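Local coordinates for transcription regulator AsnC/Lrp ligand binding domain-containing protein (Sulfolobus tokodaii, PDB 2ZBC) that binds isoleucine between its subunits and probably acts as a stand-alone amino-acid-sensing module in transcriptional regulation, at residues F19-S24 against R61-V66. Residues are numbered along the deposited sequence; the frame is centred on the assembly and turned at random.
Sequences FERLKS and RKLPKV. With ILE (isoleucine), chain I.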
ATOM      1  N   PHE A  19       2.074  18.674  15.129  1.00 16.45           N
ATOM      2  CA  PHE A  19       3.499  19.072  15.108  1.00 16.52           C
ATOM      3  C   PHE A  19       3.820  19.936  16.350  1.00 17.05           C
ATOM      4  O   PHE A  19       4.792  19.670  17.072  1.00 18.18           O
ATOM      5  CB  PHE A  19       3.799  19.859  13.793  1.00 15.90           C
ATOM      6  CG  PHE A  19       5.127  20.570  13.787  1.00 16.63           C
ATOM      7  CD1 PHE A  19       6.254  19.994  13.194  1.00 16.06           C
ATOM      8  CD2 PHE A  19       5.268  21.815  14.371  1.00 18.86           C
ATOM      9  CE1 PHE A  19       7.463  20.650  13.214  1.00 17.16           C
ATOM     10  CE2 PHE A  19       6.472  22.488  14.387  1.00 17.09           C
ATOM     11  CZ  PHE A  19       7.570  21.917  13.781  1.00 16.47           C
ATOM     12  N   GLU A  20       2.951  20.896  16.635  1.00 17.56           N
ATOM     13  CA  GLU A  20       3.081  21.742  17.827  1.00 19.57           C
ATOM     14  C   GLU A  20       3.147  20.929  19.150  1.00 17.64           C
ATOM     15  O   GLU A  20       3.955  21.236  19.983  1.00 18.61           O
ATOM     16  CB  GLU A  20       1.938  22.758  17.881  1.00 19.04           C
ATOM     17  CG  GLU A  20       1.799  23.655  19.136  1.00 24.33           C
ATOM     18  CD  GLU A  20       0.688  24.752  18.969  1.00 29.40           C
ATOM     19  OE1 GLU A  20      -0.541  24.458  18.584  1.00 26.53           O
ATOM     20  OE2 GLU A  20       1.074  25.943  19.204  1.00 32.93           O
ATOM     21  N   ARG A  21       2.312  19.898  19.295  1.00 16.47           N
ATOM     22  CA  ARG A  21       2.323  19.045  20.487  1.00 15.61           C
ATOM     23  C   ARG A  21       3.647  18.326  20.563  1.00 16.31           C
ATOM     24  O   ARG A  21       4.327  18.312  21.618  1.00 15.20           O
ATOM     25  CB  ARG A  21       1.225  18.019  20.423  1.00 14.86           C
ATOM     26  CG  ARG A  21      -0.216  18.640  20.528  1.00 15.74           C
ATOM     27  CD  ARG A  21      -1.354  17.601  20.551  1.00 17.42           C
ATOM     28  NE  ARG A  21      -2.653  18.264  20.467  1.00 14.32           N
ATOM     29  CZ  ARG A  21      -3.260  18.769  21.541  1.00 19.28           C
ATOM     30  NH1 ARG A  21      -2.743  18.594  22.776  1.00 15.07           N
ATOM     31  NH2 ARG A  21      -4.395  19.364  21.391  1.00 22.34           N
ATOM     32  N   LEU A  22       4.056  17.763  19.407  1.00 15.74           N
ATOM     33  CA  LEU A  22       5.248  16.958  19.376  1.00 15.87           C
ATOM     34  C   LEU A  22       6.501  17.718  19.797  1.00 16.74           C
ATOM     35  O   LEU A  22       7.401  17.117  20.491  1.00 16.79           O
ATOM     36  CB  LEU A  22       5.446  16.214  18.059  1.00 13.62           C
ATOM     37  CG  LEU A  22       4.459  15.080  17.821  1.00 14.50           C
ATOM     38  CD1 LEU A  22       4.429  14.783  16.280  1.00 14.57           C
ATOM     39  CD2 LEU A  22       4.690  13.827  18.672  1.00 16.34           C
ATOM     40  N   LYS A  23       6.590  18.985  19.412  1.00 18.67           N
ATOM     41  CA  LYS A  23       7.775  19.825  19.718  1.00 22.42           C
ATOM     42  C   LYS A  23       8.170  19.820  21.193  1.00 22.49           C
ATOM     43  O   LYS A  23       9.349  19.990  21.508  1.00 23.95           O
ATOM     44  CB  LYS A  23       7.527  21.340  19.437  1.00 23.60           C
ATOM     45  CG  LYS A  23       7.221  21.711  18.090  1.00 29.87           C
ATOM     46  CD  LYS A  23       7.240  23.280  17.863  1.00 34.68           C
ATOM     47  CE  LYS A  23       6.560  24.127  18.972  1.00 39.81           C
ATOM     48  NZ  LYS A  23       6.024  25.491  18.501  1.00 37.93           N
ATOM     49  N   SER A  24       7.198  19.666  22.083  1.00 21.90           N
ATOM     50  CA  SER A  24       7.384  19.885  23.530  1.00 22.55           C
ATOM     51  C   SER A  24       7.829  18.642  24.245  1.00 22.35           C
ATOM     52  O   SER A  24       8.145  18.678  25.427  1.00 22.33           O
ATOM     53  CB  SER A  24       6.077  20.331  24.182  1.00 21.61           C
ATOM     54  OG  SER A  24       5.870  21.644  23.753  1.00 24.98           O
ATOM     55  N   ARG A  61       0.142   8.035  19.948  1.00 13.39           N
ATOM     56  CA  ARG A  61      -1.123   7.465  19.460  1.00 14.48           C
ATOM     57  C   ARG A  61      -2.417   7.870  20.199  1.00 15.36           C
ATOM     58  O   ARG A  61      -3.511   7.403  19.829  1.00 14.52           O
ATOM     59  CB  ARG A  61      -1.053   5.932  19.361  1.00 13.94           C
ATOM     60  CG  ARG A  61      -0.110   5.519  18.273  1.00 13.00           C
ATOM     61  CD  ARG A  61       0.267   4.089  18.234  1.00  9.81           C
ATOM     62  NE  ARG A  61      -0.776   3.134  18.013  1.00 10.52           N
ATOM     63  CZ  ARG A  61      -1.264   2.804  16.832  1.00 11.74           C
ATOM     64  NH1 ARG A  61      -0.799   3.361  15.725  1.00 11.44           N
ATOM     65  NH2 ARG A  61      -2.188   1.877  16.765  1.00 10.55           N
ATOM     66  N   LYS A  62      -2.271   8.628  21.283  1.00 14.96           N
ATOM     67  CA  LYS A  62      -3.405   9.217  21.956  1.00 16.40           C
ATOM     68  C   LYS A  62      -3.535  10.717  21.735  1.00 15.70           C
ATOM     69  O   LYS A  62      -4.444  11.321  22.295  1.00 16.14           O
ATOM     70  CB  LYS A  62      -3.378   8.804  23.421  1.00 16.70           C
ATOM     71  CG  LYS A  62      -3.751   7.312  23.529  1.00 22.05           C
ATOM     72  CD  LYS A  62      -3.808   6.750  24.929  1.00 25.88           C
ATOM     73  CE  LYS A  62      -4.236   5.252  25.002  1.00 31.91           C
ATOM     74  NZ  LYS A  62      -5.737   5.117  25.303  1.00 40.26           N
ATOM     75  N   LEU A  63      -2.645  11.345  20.992  1.00 15.62           N
ATOM     76  CA  LEU A  63      -2.741  12.783  20.787  1.00 14.90           C
ATOM     77  C   LEU A  63      -3.943  13.092  19.908  1.00 14.96           C
ATOM     78  O   LEU A  63      -4.179  12.381  18.911  1.00 13.83           O
ATOM     79  CB  LEU A  63      -1.507  13.325  20.082  1.00 15.38           C
ATOM     80  CG  LEU A  63      -0.148  13.275  20.833  1.00 14.95           C
ATOM     81  CD1 LEU A  63       0.893  13.826  19.943  1.00 18.15           C
ATOM     82  CD2 LEU A  63      -0.175  13.968  22.225  1.00 15.84           C
ATOM     83  N   PRO A  64      -4.677  14.149  20.226  1.00 15.07           N
ATOM     84  CA  PRO A  64      -5.737  14.641  19.310  1.00 15.41           C
ATOM     85  C   PRO A  64      -5.242  14.791  17.915  1.00 15.01           C
ATOM     86  O   PRO A  64      -4.200  15.375  17.638  1.00 14.46           O
ATOM     87  CB  PRO A  64      -6.086  16.013  19.877  1.00 15.41           C
ATOM     88  CG  PRO A  64      -5.777  15.858  21.402  1.00 17.49           C
ATOM     89  CD  PRO A  64      -4.497  15.036  21.376  1.00 16.14           C
ATOM     90  N   LYS A  65      -5.991  14.152  17.042  1.00 17.01           N
ATOM     91  CA  LYS A  65      -5.889  14.263  15.591  1.00 16.73           C
ATOM     92  C   LYS A  65      -4.819  13.365  15.063  1.00 16.73           C
ATOM     93  O   LYS A  65      -4.599  13.369  13.866  1.00 18.98           O
ATOM     94  CB  LYS A  65      -5.733  15.730  15.139  1.00 16.81           C
ATOM     95  CG  LYS A  65      -6.873  16.632  15.732  1.00 19.79           C
ATOM     96  CD  LYS A  65      -7.111  17.940  14.934  1.00 20.71           C
ATOM     97  CE  LYS A  65      -8.339  18.701  15.427  1.00 22.99           C
ATOM     98  NZ  LYS A  65      -8.271  20.142  14.998  1.00 24.96           N
ATOM     99  N   VAL A  66      -4.174  12.528  15.891  1.00 14.67           N
ATOM    100  CA  VAL A  66      -3.360  11.480  15.290  1.00 14.89           C
ATOM    101  C   VAL A  66      -4.287  10.341  14.819  1.00 13.23           C
ATOM    102  O   VAL A  66      -5.060   9.758  15.562  1.00 12.69           O
ATOM    103  CB  VAL A  66      -2.210  11.004  16.281  1.00 14.83           C
ATOM    104  CG1 VAL A  66      -1.616   9.774  15.857  1.00 17.52           C
ATOM    105  CG2 VAL A  66      -1.225  12.063  16.412  1.00 12.70           C
TER
HETATM  106  N   ILE I  84       2.129  -0.550  14.974  1.00 10.53           N
HETATM  107  CA  ILE I  84       2.123   0.812  15.592  1.00 11.76           C
HETATM  108  C   ILE I  84       3.373   1.639  15.224  1.00 12.28           C
HETATM  109  O   ILE I  84       4.266   1.021  14.577  1.00 12.22           O
HETATM  110  CB  ILE I  84       2.038   0.702  17.104  1.00 11.01           C
HETATM  111  CG1 ILE I  84       3.345   0.205  17.712  1.00 12.92           C
HETATM  112  CG2 ILE I  84       1.002  -0.323  17.463  1.00 13.71           C
HETATM  113  CD1 ILE I  84       3.239   0.042  19.189  1.00 14.08           C
HETATM  114  OXT ILE I  84       3.431   2.871  15.573  1.00 13.86           O
HETATM  115  O   HOH W   1      -3.458  17.987  17.763  1.00 15.31           O
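R21 lays its guanidinium across the ring of P64, and this crossing shows how the two helices of a RAM domain, which lie on one face of its antiparallel sheet in the ferredoxin-like fold of the Lrp/AsnC family, can be joined through a loop. R21 lies on helix 15-22, whereas P64 belongs to the loop that leads from helix 49-60 into strand 66-75. The two side chains meet at about a right angle: P64 CG sits over one face of the guanidinium, displaced toward its rim, with R21 NH2 3.8 Å from P64 CG. R21 reaches this far because its chain is extended from CG to NE (chi2 -176°, chi3 -172°), its CD passing L63 CD2 at 4.2 Å as the two chains run by each other in opposite directions. Deeper in, L22 CD2 meets L63 CD1 obliquely, methyl to methyl, at 4.0 Å; L63 thus adds a flank of contact to a leucine that also packs on V28, V31, I40 and V42 of the sheet. A type II turn from L63 to V66, closed by the hydrogen bond from V66 N to L63 O, then directs the chain into the strand. At the start of the same loop R61 serves the isoleucine pocket. Its chain bends at chi3 (62°) and sets one guanidinium face against ILE CG2, while R61 NE forms a salt bridge with E15 OE2 of a neighbouring subunit and R61 NH1 a hydrogen bond with T69 OG1. A leucine in place of R61 would probably leave that glutamate without its cationic mate and T69 OG1 without this bond. No direct hydrogen bond spans the two segments; instead one water, in the plane of the R21 guanidinium, accepts from R21 NE at 2.8 Å and donates to P64 O at 2.7 Å.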